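Local coordinates for protein 7,8-dihydro-6-hydroxymethylpterin pyrophosphokinase-dihydropteroate synthase (Plasmodium falciparum, PDB 6JWS) that probably catalyses two successive steps of folate synthesis, pyrophosphorylating 6-hydroxymethyl-7,8-dihydropterin with ATP and joining the product to 4-aminobenzoate to give 7,8-dihydropteroate, at residues B[19-24]-B[163-168]; B[48-53]-B[561-566]; B[101-106]-B[512-517]; B[494-499]-B[520-525]. The protein carries 1 engineered substitution. One frame throughout, in Å; residues are numbered along the deposited sequence.

The four contacts run from the ATP-dependent pyrophosphokinase half to the TIM barrel that carries the pteroate site. Contact 1 pairs two strands of the kinase sheet; its Asn-21 side chain is about 7 Å from the bound magnesium. Contact 2, its centre 14 Å away, uses the next strand of that sheet, and Ser-52 OG meets Thr-167 N of contact 1 at 3.1 Å. Contact 2 docks this strand on a barrel helix end. The centre of contact 3 is 11 Å from that of contact 2, and Asn-565 ND2 joins them, 2.8 Å from Ile-104 O. Contact 4 belongs to the barrel alone; Tyr-524 N reaches Leu-517 O of contact 3 at 2.7 Å, and its Ser-525 side chain lies about 12 Å from pteroic acid.

Contact 1 (B[19-24]-B[163-168]); sequences VLNLGT and FYNLTV
Asn-21 turns its CG anti to the backbone N (chi1 -167°), and Asn-165 sits well off a staggered position (chi1 -131°); together these bring the two amides to each other on one face of the sheet, their planes 42° apart. Asn-21 ND2 gives Asn-165 OD1 a weak hydrogen bond of 3.4 Å, while Asn-21 OD1 lies 2.6 Å from Asn-165 ND2. Thr-167 puts its methyl CG2 3.5 Å from Asn-21 OD1 on the same face, where Thr-167 also touches helix 327-336. The backbones form antiparallel bridges, with hydrogen-bonded pairs at Leu-20/Val-168, Leu-22/Leu-166 and Thr-24/Tyr-164; Leu-22 N to Leu-166 O is 2.8 Å. On the other face, toward helix 30-44, Val-168 CG2 leans on Leu-20 CB at 3.9 Å and Val-168 CG1 approaches Leu-22 CD2 at 4.2 Å. Tyr-164 OH is hydrogen-bonded to Glu-56 OE1, and Thr-24 OG1 to Ile-206 O. These are the two middle strands of the 4-1-3-2 core of the HPPK sheet, which two further strands extend here. The chemistry is split by face: apolar branches pack toward helix 30-44, whereas the polar amides lie on the side where Asn-21 approaches Asp-210 of the magnesium and ATP site.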
loop_
_atom_site.group_PDB
_atom_site.type_symbol
_atom_site.label_atom_id
_atom_site.label_comp_id
_atom_site.label_asym_id
_atom_site.label_seq_id
_atom_site.Cartn_x
_atom_site.Cartn_y
_atom_site.Cartn_z
ATOM N N VAL B 19 3.816 22.133 36.194
ATOM C CA VAL B 19 3.722 21.068 35.215
ATOM C C VAL B 19 3.719 19.745 35.970
ATOM O O VAL B 19 4.590 19.519 36.801
ATOM C CB VAL B 19 4.874 21.166 34.195
ATOM C CG1 VAL B 19 4.739 20.174 33.050
ATOM C CG2 VAL B 19 5.016 22.576 33.648
ATOM N N LEU B 20 2.708 18.907 35.708
ATOM C CA LEU B 20 2.522 17.649 36.412
ATOM C C LEU B 20 2.652 16.451 35.472
ATOM O O LEU B 20 2.381 16.554 34.272
ATOM C CB LEU B 20 1.143 17.618 37.083
ATOM C CG LEU B 20 0.780 18.783 38.002
ATOM C CD1 LEU B 20 -0.566 18.508 38.656
ATOM C CD2 LEU B 20 1.849 19.013 39.072
ATOM N N ASN B 21 3.045 15.315 36.072
ATOM C CA ASN B 21 2.966 13.994 35.477
ATOM C C ASN B 21 1.915 13.166 36.222
ATOM O O ASN B 21 1.889 13.150 37.449
ATOM C CB ASN B 21 4.326 13.293 35.444
ATOM C CG ASN B 21 4.297 12.076 34.539
ATOM O OD1 ASN B 21 4.406 12.199 33.325
ATOM N ND2 ASN B 21 4.102 10.893 35.093
ATOM N N LEU B 22 1.038 12.491 35.463
ATOM C CA LEU B 22 0.009 11.605 35.988
ATOM C C LEU B 22 0.254 10.218 35.398
ATOM O O LEU B 22 0.245 10.071 34.184
ATOM C CB LEU B 22 -1.371 12.102 35.530
ATOM C CG LEU B 22 -2.008 13.301 36.240
ATOM C CD1 LEU B 22 -1.062 14.484 36.374
ATOM C CD2 LEU B 22 -3.267 13.735 35.504
ATOM N N GLY B 23 0.454 9.207 36.257
ATOM C CA GLY B 23 0.805 7.869 35.802
ATOM C C GLY B 23 -0.033 6.800 36.494
ATOM O O GLY B 23 -0.435 6.975 37.633
ATOM N N THR B 24 -0.334 5.714 35.780
ATOM C CA THR B 24 -0.975 4.557 36.376
ATOM C C THR B 24 -0.459 3.304 35.683
ATOM O O THR B 24 0.001 3.385 34.551
ATOM C CB THR B 24 -2.505 4.641 36.317
ATOM O OG1 THR B 24 -2.955 3.395 36.852
ATOM C CG2 THR B 24 -3.059 4.798 34.918
ATOM N N PHE B 163 3.299 1.320 31.730
ATOM C CA PHE B 163 2.889 2.556 32.375
ATOM C C PHE B 163 2.036 3.381 31.409
ATOM O O PHE B 163 2.271 3.380 30.197
ATOM C CB PHE B 163 4.109 3.340 32.863
ATOM C CG PHE B 163 4.777 2.797 34.102
ATOM C CD1 PHE B 163 5.565 1.654 34.049
ATOM C CD2 PHE B 163 4.637 3.445 35.322
ATOM C CE1 PHE B 163 6.177 1.158 35.191
ATOM C CE2 PHE B 163 5.260 2.956 36.464
ATOM C CZ PHE B 163 6.025 1.811 36.396
ATOM N N TYR B 164 1.041 4.071 31.977
ATOM C CA TYR B 164 0.144 4.965 31.266
ATOM C C TYR B 164 0.332 6.352 31.855
ATOM O O TYR B 164 0.186 6.546 33.062
ATOM C CB TYR B 164 -1.299 4.441 31.280
ATOM C CG TYR B 164 -1.375 3.084 30.635
ATOM C CD1 TYR B 164 -1.155 1.928 31.379
ATOM C CD2 TYR B 164 -1.537 2.959 29.267
ATOM C CE1 TYR B 164 -1.137 0.676 30.784
ATOM C CE2 TYR B 164 -1.525 1.714 28.657
ATOM C CZ TYR B 164 -1.310 0.572 29.416
ATOM O OH TYR B 164 -1.281 -0.660 28.826
ATOM N N ASN B 165 0.657 7.297 30.973
ATOM C CA ASN B 165 1.283 8.541 31.372
ATOM C C ASN B 165 0.642 9.704 30.631
ATOM O O ASN B 165 0.347 9.604 29.449
ATOM C CB ASN B 165 2.752 8.531 30.944
ATOM C CG ASN B 165 3.681 8.926 32.063
ATOM O OD1 ASN B 165 3.790 8.206 33.060
ATOM N ND2 ASN B 165 4.357 10.056 31.897
ATOM N N LEU B 166 0.574 10.843 31.307
ATOM C CA LEU B 166 0.067 12.063 30.717
ATOM C C LEU B 166 0.637 13.225 31.520
ATOM O O LEU B 166 0.659 13.147 32.742
ATOM C CB LEU B 166 -1.465 11.990 30.820
ATOM C CG LEU B 166 -2.218 13.306 30.688
ATOM C CD1 LEU B 166 -2.165 13.760 29.250
ATOM C CD2 LEU B 166 -3.658 13.113 31.106
ATOM N N THR B 167 1.086 14.281 30.838
ATOM C CA THR B 167 1.432 15.526 31.510
ATOM C C THR B 167 0.307 16.556 31.365
ATOM O O THR B 167 -0.551 16.427 30.487
ATOM C CB THR B 167 2.816 16.047 31.092
ATOM O OG1 THR B 167 2.876 16.297 29.683
ATOM C CG2 THR B 167 3.962 15.165 31.573
ATOM N N VAL B 168 0.310 17.552 32.272
ATOM C CA VAL B 168 -0.625 18.665 32.291
ATOM C C VAL B 168 0.118 19.913 32.763
ATOM O O VAL B 168 1.003 19.822 33.607
ATOM C CB VAL B 168 -1.886 18.419 33.151
ATOM C CG1 VAL B 168 -2.452 17.023 32.989
ATOM C CG2 VAL B 168 -1.677 18.746 34.618
#

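Contact 2 (B[48-53]-B[561-566]); sequences IINTSY and FLVLNG
Ile-49 and Asn-50 form a classic beta bulge opposite Val-169 in strand 46-57, and this bulge abuts the Schellman motif that ends helix 547-564. The meeting joins the kinase sheet to the outside of the TIM barrel. Backbone contacts come first. Leu-564 CA points its hydrogen at Ile-49 O, 3.4 Å away, and Ile-49 CA does the same to Leu-564 O at 3.5 Å, a reciprocal pair of CA-H...O contacts. Gly-566 is the C-prime residue, with positive phi (83°); its N is bonded to Val-563 O, and Ile-567 N to Leu-562 O completes the motif. Without a side chain, Gly-566 lets Ile-48 O come within 3.4 Å of its CA. Apolar packing is modest: Leu-564, whose CG lies anti to the backbone N, reaches back with CD1 to 4.2 Å from Ile-49 CB. A methyl also meets a polar group, for Val-563 CG1, anti to its own backbone N, presses on Asn-50 OD1 at 3.1 Å, a tight approach. That amide is fixed from elsewhere, ND2 by Tyr-110 and OD1 by Arg-569, so a polar group is buried against a hydrocarbon without losing its partners. Asn-565 ND2 is bonded to Phe-561 O within the helix end and to Ile-104 O beyond. Polar linkage between the two segments is left to solvent: one water accepts from Thr-51 OG1 at 2.8 Å and donates to Val-563 O at 3.0 Å.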
loop_
_atom_site.group_PDB
_atom_site.type_symbol
_atom_site.label_atom_id
_atom_site.label_comp_id
_atom_site.label_asym_id
_atom_site.label_seq_id
_atom_site.Cartn_x
_atom_site.Cartn_y
_atom_site.Cartn_z
ATOM N N ILE B 48 -6.264 23.678 34.293
ATOM C CA ILE B 48 -5.509 22.954 33.281
ATOM C C ILE B 48 -5.506 23.734 31.966
ATOM O O ILE B 48 -6.555 23.971 31.374
ATOM C CB ILE B 48 -6.072 21.533 33.089
ATOM C CG1 ILE B 48 -5.978 20.733 34.389
ATOM C CG2 ILE B 48 -5.353 20.835 31.936
ATOM C CD1 ILE B 48 -6.727 19.418 34.370
ATOM N N ILE B 49 -4.309 24.101 31.497
ATOM C CA ILE B 49 -4.171 24.923 30.308
ATOM C C ILE B 49 -3.296 24.220 29.274
ATOM O O ILE B 49 -2.988 24.827 28.252
ATOM C CB ILE B 49 -3.585 26.311 30.644
ATOM C CG1 ILE B 49 -2.280 26.195 31.434
ATOM C CG2 ILE B 49 -4.595 27.220 31.335
ATOM C CD1 ILE B 49 -1.554 27.504 31.579
ATOM N N ASN B 50 -2.859 22.975 29.551
ATOM C CA ASN B 50 -2.127 22.180 28.576
ATOM C C ASN B 50 -2.153 20.704 28.982
ATOM O O ASN B 50 -2.282 20.384 30.156
ATOM C CB ASN B 50 -0.731 22.750 28.276
ATOM C CG ASN B 50 -0.259 22.406 26.876
ATOM O OD1 ASN B 50 -0.778 21.481 26.238
ATOM N ND2 ASN B 50 0.726 23.133 26.387
ATOM N N THR B 51 -2.109 19.803 27.994
ATOM C CA THR B 51 -2.013 18.374 28.220
ATOM C C THR B 51 -1.178 17.788 27.090
ATOM O O THR B 51 -1.083 18.382 26.021
ATOM C CB THR B 51 -3.381 17.669 28.221
ATOM O OG1 THR B 51 -4.192 18.102 27.121
ATOM C CG2 THR B 51 -4.156 17.813 29.517
ATOM N N SER B 52 -0.570 16.627 27.334
ATOM C CA SER B 52 0.118 15.869 26.309
ATOM C C SER B 52 -0.857 14.808 25.807
ATOM O O SER B 52 -1.955 14.703 26.345
ATOM C CB SER B 52 1.339 15.217 26.911
ATOM O OG SER B 52 0.958 14.150 27.788
ATOM N N TYR B 53 -0.449 14.016 24.801
ATOM C CA TYR B 53 -1.126 12.761 24.547
ATOM C C TYR B 53 -1.018 11.859 25.777
ATOM O O TYR B 53 -0.205 12.057 26.671
ATOM C CB TYR B 53 -0.621 12.095 23.258
ATOM C CG TYR B 53 -1.075 12.833 22.023
ATOM C CD1 TYR B 53 -2.373 12.685 21.541
ATOM C CD2 TYR B 53 -0.235 13.744 21.383
ATOM C CE1 TYR B 53 -2.810 13.412 20.441
ATOM C CE2 TYR B 53 -0.660 14.485 20.292
ATOM C CZ TYR B 53 -1.957 14.313 19.817
ATOM O OH TYR B 53 -2.412 15.073 18.764
ATOM N N PHE B 561 -6.071 26.024 20.902
ATOM C CA PHE B 561 -7.124 26.756 21.592
ATOM C C PHE B 561 -7.912 25.823 22.506
ATOM O O PHE B 561 -8.097 26.131 23.675
ATOM C CB PHE B 561 -8.061 27.448 20.607
ATOM C CG PHE B 561 -9.208 28.190 21.250
ATOM C CD1 PHE B 561 -8.988 29.372 21.944
ATOM C CD2 PHE B 561 -10.516 27.742 21.119
ATOM C CE1 PHE B 561 -10.045 30.085 22.497
ATOM C CE2 PHE B 561 -11.571 28.461 21.668
ATOM C CZ PHE B 561 -11.336 29.621 22.370
ATOM N N LEU B 562 -8.343 24.670 21.996
ATOM C CA LEU B 562 -9.080 23.741 22.835
ATOM C C LEU B 562 -8.220 23.310 24.021
ATOM O O LEU B 562 -8.704 23.232 25.150
ATOM C CB LEU B 562 -9.526 22.525 22.013
ATOM C CG LEU B 562 -10.931 22.646 21.431
ATOM C CD1 LEU B 562 -10.990 23.661 20.297
ATOM C CD2 LEU B 562 -11.449 21.288 20.980
ATOM N N VAL B 563 -6.949 23.013 23.753
ATOM C CA VAL B 563 -6.061 22.507 24.786
ATOM C C VAL B 563 -5.805 23.589 25.847
ATOM O O VAL B 563 -5.764 23.286 27.041
ATOM C CB VAL B 563 -4.775 21.922 24.155
ATOM C CG1 VAL B 563 -3.572 21.989 25.070
ATOM C CG2 VAL B 563 -4.993 20.506 23.619
ATOM N N LEU B 564 -5.675 24.855 25.421
ATOM C CA LEU B 564 -5.543 25.958 26.365
ATOM C C LEU B 564 -6.752 25.978 27.300
ATOM O O LEU B 564 -6.669 26.434 28.431
ATOM C CB LEU B 564 -5.487 27.268 25.577
ATOM C CG LEU B 564 -5.386 28.557 26.403
ATOM C CD1 LEU B 564 -4.077 28.608 27.203
ATOM C CD2 LEU B 564 -5.458 29.767 25.470
ATOM N N ASN B 565 -7.885 25.460 26.822
ATOM C CA ASN B 565 -9.118 25.591 27.573
ATOM C C ASN B 565 -9.397 24.286 28.309
ATOM O O ASN B 565 -10.519 24.050 28.741
ATOM C CB ASN B 565 -10.245 26.128 26.676
ATOM C CG ASN B 565 -10.131 27.628 26.515
ATOM O OD1 ASN B 565 -10.529 28.365 27.424
ATOM N ND2 ASN B 565 -9.577 28.090 25.398
ATOM N N GLY B 566 -8.374 23.423 28.369
ATOM C CA GLY B 566 -8.410 22.221 29.181
ATOM C C GLY B 566 -9.108 21.041 28.521
ATOM O O GLY B 566 -9.500 20.101 29.205
HETATM O O HOH W 1 -5.699 20.404 27.790
#

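Contact 3 (B[101-106]-B[512-517]); sequences KELIDK and EIIKLL
The connection between the neighbouring parallel barrel strands 500-503 and 525-529 includes 512-517; residues 512-516 have helical phi/psi, with i-to-i+3 bonds such as Leu-517 N to Ile-514 O but no regular helix. On this turn Lys-101 and Leu-103 of the loop before helix 108-114 come to rest. Lys-101 crosses at the far end of the turn. Its chain kinks at chi3 (83°), which carries the ammonium over to Lys-515 O; the NZ-to-O hydrogen bond is 2.9 Å, with the donor tilted out of the carbonyl plane. Lys-518 O takes the same NZ, so two main-chain carbonyls at the turn's end share one ammonium. In return, the methylenes of Lys-515 pack against Lys-101 O, with Lys-515 CG and Lys-515 CD each 3.4 Å from that oxygen. Leu-103 points toward the turn. Its CD2 meets Ile-514 CG2 at 4.0 Å, the two side chains at about a right angle, while its CD1 stands 3.8 Å from Glu-512 CD. A water accepts from Leu-103 N at 2.9 Å and appears to donate to Glu-512 OE1, though the placement of that oxygen is less certain. Pro-511 and Asn-565 also touch Leu-103, which ties this surface contact to the end of helix 547-564. The Lys-101 side chain lies about 8 Å from the calcium bound nearby. A positive group set against the carbonyls closing a helical turn is a favourable pairing, consistent with electrostatic attraction strengthening an interface otherwise made by Leu-103, the Lys-515 methylenes and a water.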
loop_
_atom_site.group_PDB
_atom_site.type_symbol
_atom_site.label_atom_id
_atom_site.label_comp_id
_atom_site.label_asym_id
_atom_site.label_seq_id
_atom_site.Cartn_x
_atom_site.Cartn_y
_atom_site.Cartn_z
ATOM N N LYS B 101 -15.707 28.115 34.104
ATOM C CA LYS B 101 -15.538 27.392 32.852
ATOM C C LYS B 101 -15.342 28.351 31.674
ATOM O O LYS B 101 -15.298 27.901 30.532
ATOM C CB LYS B 101 -16.714 26.433 32.623
ATOM C CG LYS B 101 -16.693 25.167 33.472
ATOM C CD LYS B 101 -17.790 24.156 33.129
ATOM C CE LYS B 101 -17.480 23.234 31.960
ATOM N NZ LYS B 101 -18.621 22.324 31.684
ATOM N N GLU B 102 -15.208 29.654 31.961
ATOM C CA GLU B 102 -15.048 30.689 30.949
ATOM C C GLU B 102 -13.904 30.345 29.994
ATOM O O GLU B 102 -12.897 29.766 30.408
ATOM C CB GLU B 102 -14.681 32.020 31.603
ATOM C CG GLU B 102 -15.865 32.804 32.140
ATOM C CD GLU B 102 -15.566 34.265 32.465
ATOM O OE1 GLU B 102 -14.364 34.630 32.532
ATOM O OE2 GLU B 102 -16.536 35.044 32.652
ATOM N N LEU B 103 -14.047 30.790 28.738
ATOM C CA LEU B 103 -13.052 30.587 27.698
ATOM C C LEU B 103 -11.985 31.666 27.806
ATOM O O LEU B 103 -12.307 32.821 28.047
ATOM C CB LEU B 103 -13.709 30.673 26.315
ATOM C CG LEU B 103 -14.564 29.488 25.884
ATOM C CD1 LEU B 103 -15.029 29.689 24.452
ATOM C CD2 LEU B 103 -13.830 28.164 26.051
ATOM N N ILE B 104 -10.731 31.270 27.550
ATOM C CA ILE B 104 -9.599 32.174 27.433
ATOM C C ILE B 104 -8.942 31.945 26.071
ATOM O O ILE B 104 -9.005 30.840 25.522
ATOM C CB ILE B 104 -8.621 31.914 28.594
ATOM C CG1 ILE B 104 -8.002 30.511 28.509
ATOM C CG2 ILE B 104 -9.304 32.152 29.943
ATOM C CD1 ILE B 104 -6.906 30.254 29.518
ATOM N N ASP B 105 -8.331 32.997 25.520
ATOM C CA ASP B 105 -7.573 32.855 24.291
ATOM C C ASP B 105 -6.082 33.052 24.563
ATOM O O ASP B 105 -5.263 32.954 23.655
ATOM C CB ASP B 105 -8.117 33.741 23.166
ATOM C CG ASP B 105 -8.102 35.235 23.456
ATOM O OD1 ASP B 105 -7.613 35.628 24.550
ATOM O OD2 ASP B 105 -8.603 35.998 22.586
ATOM N N LYS B 106 -5.726 33.303 25.824
ATOM C CA LYS B 106 -4.333 33.476 26.187
ATOM C C LYS B 106 -4.205 33.441 27.701
ATOM O O LYS B 106 -5.182 33.606 28.426
ATOM C CB LYS B 106 -3.763 34.782 25.624
ATOM C CG LYS B 106 -2.243 34.885 25.659
ATOM C CD LYS B 106 -1.640 35.903 24.695
ATOM C CE LYS B 106 -0.134 35.750 24.580
ATOM N NZ LYS B 106 0.457 36.664 23.572
ATOM N N GLU B 512 -18.236 28.406 22.569
ATOM C CA GLU B 512 -18.765 28.011 23.870
ATOM C C GLU B 512 -19.097 26.516 23.901
ATOM O O GLU B 512 -19.141 25.918 24.975
ATOM C CB GLU B 512 -19.967 28.864 24.312
ATOM C CG GLU B 512 -19.765 30.378 24.158
ATOM C CD GLU B 512 -18.609 31.001 24.940
ATOM O OE1 GLU B 512 -18.242 30.453 25.999
ATOM O OE2 GLU B 512 -18.067 32.043 24.492
ATOM N N ILE B 513 -19.322 25.906 22.726
ATOM C CA ILE B 513 -19.645 24.484 22.654
ATOM C C ILE B 513 -18.541 23.664 23.319
ATOM O O ILE B 513 -18.786 22.532 23.733
ATOM C CB ILE B 513 -19.916 24.044 21.196
ATOM C CG1 ILE B 513 -20.740 22.756 21.121
ATOM C CG2 ILE B 513 -18.637 23.956 20.361
ATOM C CD1 ILE B 513 -21.331 22.503 19.752
ATOM N N ILE B 514 -17.347 24.255 23.422
ATOM C CA ILE B 514 -16.145 23.626 23.958
ATOM C C ILE B 514 -16.318 23.344 25.451
ATOM O O ILE B 514 -15.917 22.288 25.943
ATOM C CB ILE B 514 -14.918 24.503 23.623
ATOM C CG1 ILE B 514 -14.435 24.235 22.199
ATOM C CG2 ILE B 514 -13.786 24.383 24.638
ATOM C CD1 ILE B 514 -13.686 25.407 21.596
ATOM N N LYS B 515 -16.997 24.253 26.153
ATOM C CA LYS B 515 -17.295 24.071 27.565
ATOM C C LYS B 515 -18.187 22.856 27.777
ATOM O O LYS B 515 -18.193 22.274 28.857
ATOM C CB LYS B 515 -18.070 25.262 28.135
ATOM C CG LYS B 515 -17.370 26.616 28.114
ATOM C CD LYS B 515 -18.252 27.611 28.841
ATOM C CE LYS B 515 -18.500 28.900 28.091
ATOM N NZ LYS B 515 -19.925 29.315 28.139
ATOM N N LEU B 516 -18.935 22.464 26.749
ATOM C CA LEU B 516 -19.795 21.304 26.868
ATOM C C LEU B 516 -18.990 20.004 26.777
ATOM O O LEU B 516 -19.551 18.956 27.079
ATOM C CB LEU B 516 -20.876 21.359 25.779
ATOM C CG LEU B 516 -21.873 22.529 25.823
ATOM C CD1 LEU B 516 -22.906 22.386 24.705
ATOM C CD2 LEU B 516 -22.593 22.587 27.170
ATOM N N LEU B 517 -17.706 20.043 26.355
ATOM C CA LEU B 517 -16.926 18.812 26.184
ATOM C C LEU B 517 -16.349 18.353 27.521
ATOM O O LEU B 517 -15.629 17.351 27.583
ATOM C CB LEU B 517 -15.771 19.017 25.199
ATOM C CG LEU B 517 -16.147 19.451 23.789
ATOM C CD1 LEU B 517 -14.899 19.881 23.033
ATOM C CD2 LEU B 517 -16.882 18.332 23.064
HETATM O O HOH W 2 -16.605 31.801 27.692
#

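Contact 4 (B[494-499]-B[520-525]); sequences DNDLVD and KNKFYS
Asp-499 and Tyr-524 do most of the work, with Asp-496 reaching in at the margin. Tyr-524 holds its CG beside the backbone N (chi1 -60°), which brings the ring edge to Asp-499 O, in plane, with CD1 3.4 Å away; CE1 comes within 3.6 Å of Val-498 O. The same Asp-499 O is 2.6 Å from a water that accepts from Ser-525 N at 3.0 Å, so solvent joins the backbones just where both segments lead into neighbouring parallel strands of the TIM barrel. OD2 of Asp-499 accepts from Ile-479 N, while OD1 takes a water that also accepts, weakly, from Lys-522 NZ. Asp-496, with positive phi, is the C-prime residue of the Schellman motif ending helix 486-494. Its OD2 forms a long salt bridge of 3.8 Å with Lys-522 NZ and accepts from a further water at 2.9 Å; that water also donates to Val-498 O at 3.0 Å. Tyr-524 OH has its own partner in Lys-519 NZ. An aromatic edge and water, with one loose ion pair, therefore carry the link, and Asp-499 O, lying at the slightly positive rim of the ring, should make a weakly attractive contact.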
loop_
_atom_site.group_PDB
_atom_site.type_symbol
_atom_site.label_atom_id
_atom_site.label_comp_id
_atom_site.label_asym_id
_atom_site.label_seq_id
_atom_site.Cartn_x
_atom_site.Cartn_y
_atom_site.Cartn_z
ATOM N N ASP B 494 -26.588 16.297 28.017
ATOM C CA ASP B 494 -27.384 16.302 29.241
ATOM C C ASP B 494 -28.123 14.974 29.395
ATOM O O ASP B 494 -28.250 14.474 30.499
ATOM C CB ASP B 494 -28.374 17.476 29.311
ATOM C CG ASP B 494 -27.751 18.834 29.613
ATOM O OD1 ASP B 494 -26.567 18.870 30.019
ATOM O OD2 ASP B 494 -28.467 19.857 29.450
ATOM N N ASN B 495 -28.557 14.392 28.274
ATOM C CA ASN B 495 -29.384 13.199 28.260
ATOM C C ASN B 495 -28.561 11.955 27.918
ATOM O O ASN B 495 -29.131 10.891 27.710
ATOM C CB ASN B 495 -30.577 13.407 27.321
ATOM C CG ASN B 495 -31.613 14.342 27.921
ATOM O OD1 ASN B 495 -32.459 13.893 28.693
ATOM N ND2 ASN B 495 -31.547 15.634 27.613
ATOM N N ASP B 496 -27.226 12.105 27.811
ATOM C CA ASP B 496 -26.296 11.013 27.533
ATOM C C ASP B 496 -26.630 10.329 26.210
ATOM O O ASP B 496 -26.658 9.106 26.117
ATOM C CB ASP B 496 -26.151 10.040 28.711
ATOM C CG ASP B 496 -25.395 10.639 29.893
ATOM O OD1 ASP B 496 -26.047 11.297 30.744
ATOM O OD2 ASP B 496 -24.146 10.469 29.949
ATOM N N LEU B 497 -26.855 11.133 25.171
ATOM C CA LEU B 497 -27.260 10.570 23.893
ATOM C C LEU B 497 -26.052 10.380 22.976
ATOM O O LEU B 497 -26.188 9.696 21.968
ATOM C CB LEU B 497 -28.332 11.470 23.246
ATOM C CG LEU B 497 -29.613 11.673 24.066
ATOM C CD1 LEU B 497 -30.624 12.512 23.308
ATOM C CD2 LEU B 497 -30.236 10.335 24.438
ATOM N N VAL B 498 -24.902 10.986 23.318
ATOM C CA VAL B 498 -23.771 11.062 22.404
ATOM C C VAL B 498 -22.455 10.964 23.173
ATOM O O VAL B 498 -22.403 11.299 24.357
ATOM C CB VAL B 498 -23.801 12.325 21.511
ATOM C CG1 VAL B 498 -25.051 12.381 20.649
ATOM C CG2 VAL B 498 -23.632 13.616 22.308
ATOM N N ASP B 499 -21.396 10.552 22.455
ATOM C CA ASP B 499 -20.032 10.523 22.952
ATOM C C ASP B 499 -19.137 11.597 22.324
ATOM O O ASP B 499 -18.214 12.060 22.975
ATOM C CB ASP B 499 -19.419 9.156 22.673
ATOM C CG ASP B 499 -20.299 8.080 23.259
ATOM O OD1 ASP B 499 -20.464 8.109 24.511
ATOM O OD2 ASP B 499 -20.863 7.274 22.455
ATOM N N LYS B 520 -18.120 17.541 35.321
ATOM C CA LYS B 520 -17.476 17.297 36.605
ATOM C C LYS B 520 -16.643 16.014 36.562
ATOM O O LYS B 520 -15.561 15.967 37.143
ATOM C CB LYS B 520 -18.516 17.276 37.736
ATOM C CG LYS B 520 -18.913 18.637 38.305
ATOM C CD LYS B 520 -20.060 18.587 39.310
ATOM C CE LYS B 520 -21.317 19.324 38.881
ATOM N NZ LYS B 520 -21.994 18.679 37.732
ATOM N N ASN B 521 -17.142 14.986 35.862
ATOM C CA ASN B 521 -16.495 13.680 35.832
ATOM C C ASN B 521 -16.243 13.216 34.389
ATOM O O ASN B 521 -15.379 12.367 34.149
ATOM C CB ASN B 521 -17.233 12.660 36.710
ATOM C CG ASN B 521 -16.398 11.445 37.077
ATOM O OD1 ASN B 521 -15.181 11.534 37.248
ATOM N ND2 ASN B 521 -17.046 10.296 37.224
ATOM N N LYS B 522 -16.950 13.811 33.421
ATOM C CA LYS B 522 -16.899 13.351 32.041
ATOM C C LYS B 522 -16.064 14.304 31.191
ATOM O O LYS B 522 -16.128 15.518 31.363
ATOM C CB LYS B 522 -18.310 13.321 31.441
ATOM C CG LYS B 522 -19.010 11.977 31.495
ATOM C CD LYS B 522 -18.360 10.944 30.607
ATOM C CE LYS B 522 -19.029 10.800 29.257
ATOM N NZ LYS B 522 -20.380 10.197 29.363
ATOM N N PHE B 523 -15.319 13.723 30.246
ATOM C CA PHE B 523 -14.798 14.452 29.102
ATOM C C PHE B 523 -15.436 13.875 27.844
ATOM O O PHE B 523 -15.782 12.694 27.811
ATOM C CB PHE B 523 -13.271 14.378 29.031
ATOM C CG PHE B 523 -12.522 15.091 30.131
ATOM C CD1 PHE B 523 -12.252 16.447 30.048
ATOM C CD2 PHE B 523 -12.044 14.394 31.234
ATOM C CE1 PHE B 523 -11.556 17.100 31.054
ATOM C CE2 PHE B 523 -11.344 15.044 32.236
ATOM C CZ PHE B 523 -11.099 16.395 32.143
ATOM N N TYR B 524 -15.606 14.726 26.822
ATOM C CA TYR B 524 -16.048 14.247 25.522
ATOM C C TYR B 524 -15.012 14.565 24.447
ATOM O O TYR B 524 -14.336 15.593 24.500
ATOM C CB TYR B 524 -17.399 14.847 25.123
ATOM C CG TYR B 524 -18.523 14.527 26.068
ATOM C CD1 TYR B 524 -19.280 13.377 25.911
ATOM C CD2 TYR B 524 -18.841 15.380 27.115
ATOM C CE1 TYR B 524 -20.336 13.078 26.760
ATOM C CE2 TYR B 524 -19.895 15.100 27.977
ATOM C CZ TYR B 524 -20.637 13.939 27.803
ATOM O OH TYR B 524 -21.665 13.653 28.651
ATOM N N SER B 525 -14.950 13.676 23.447
ATOM C CA SER B 525 -14.029 13.834 22.339
ATOM C C SER B 525 -14.664 14.687 21.256
ATOM O O SER B 525 -15.880 14.863 21.218
ATOM C CB SER B 525 -13.640 12.498 21.824
ATOM O OG SER B 525 -12.839 11.866 22.797
HETATM O O HOH W 3 -23.047 10.791 27.271
HETATM O O HOH W 4 -16.072 10.955 23.975
HETATM O O HOH W 5 -19.450 9.163 26.427
#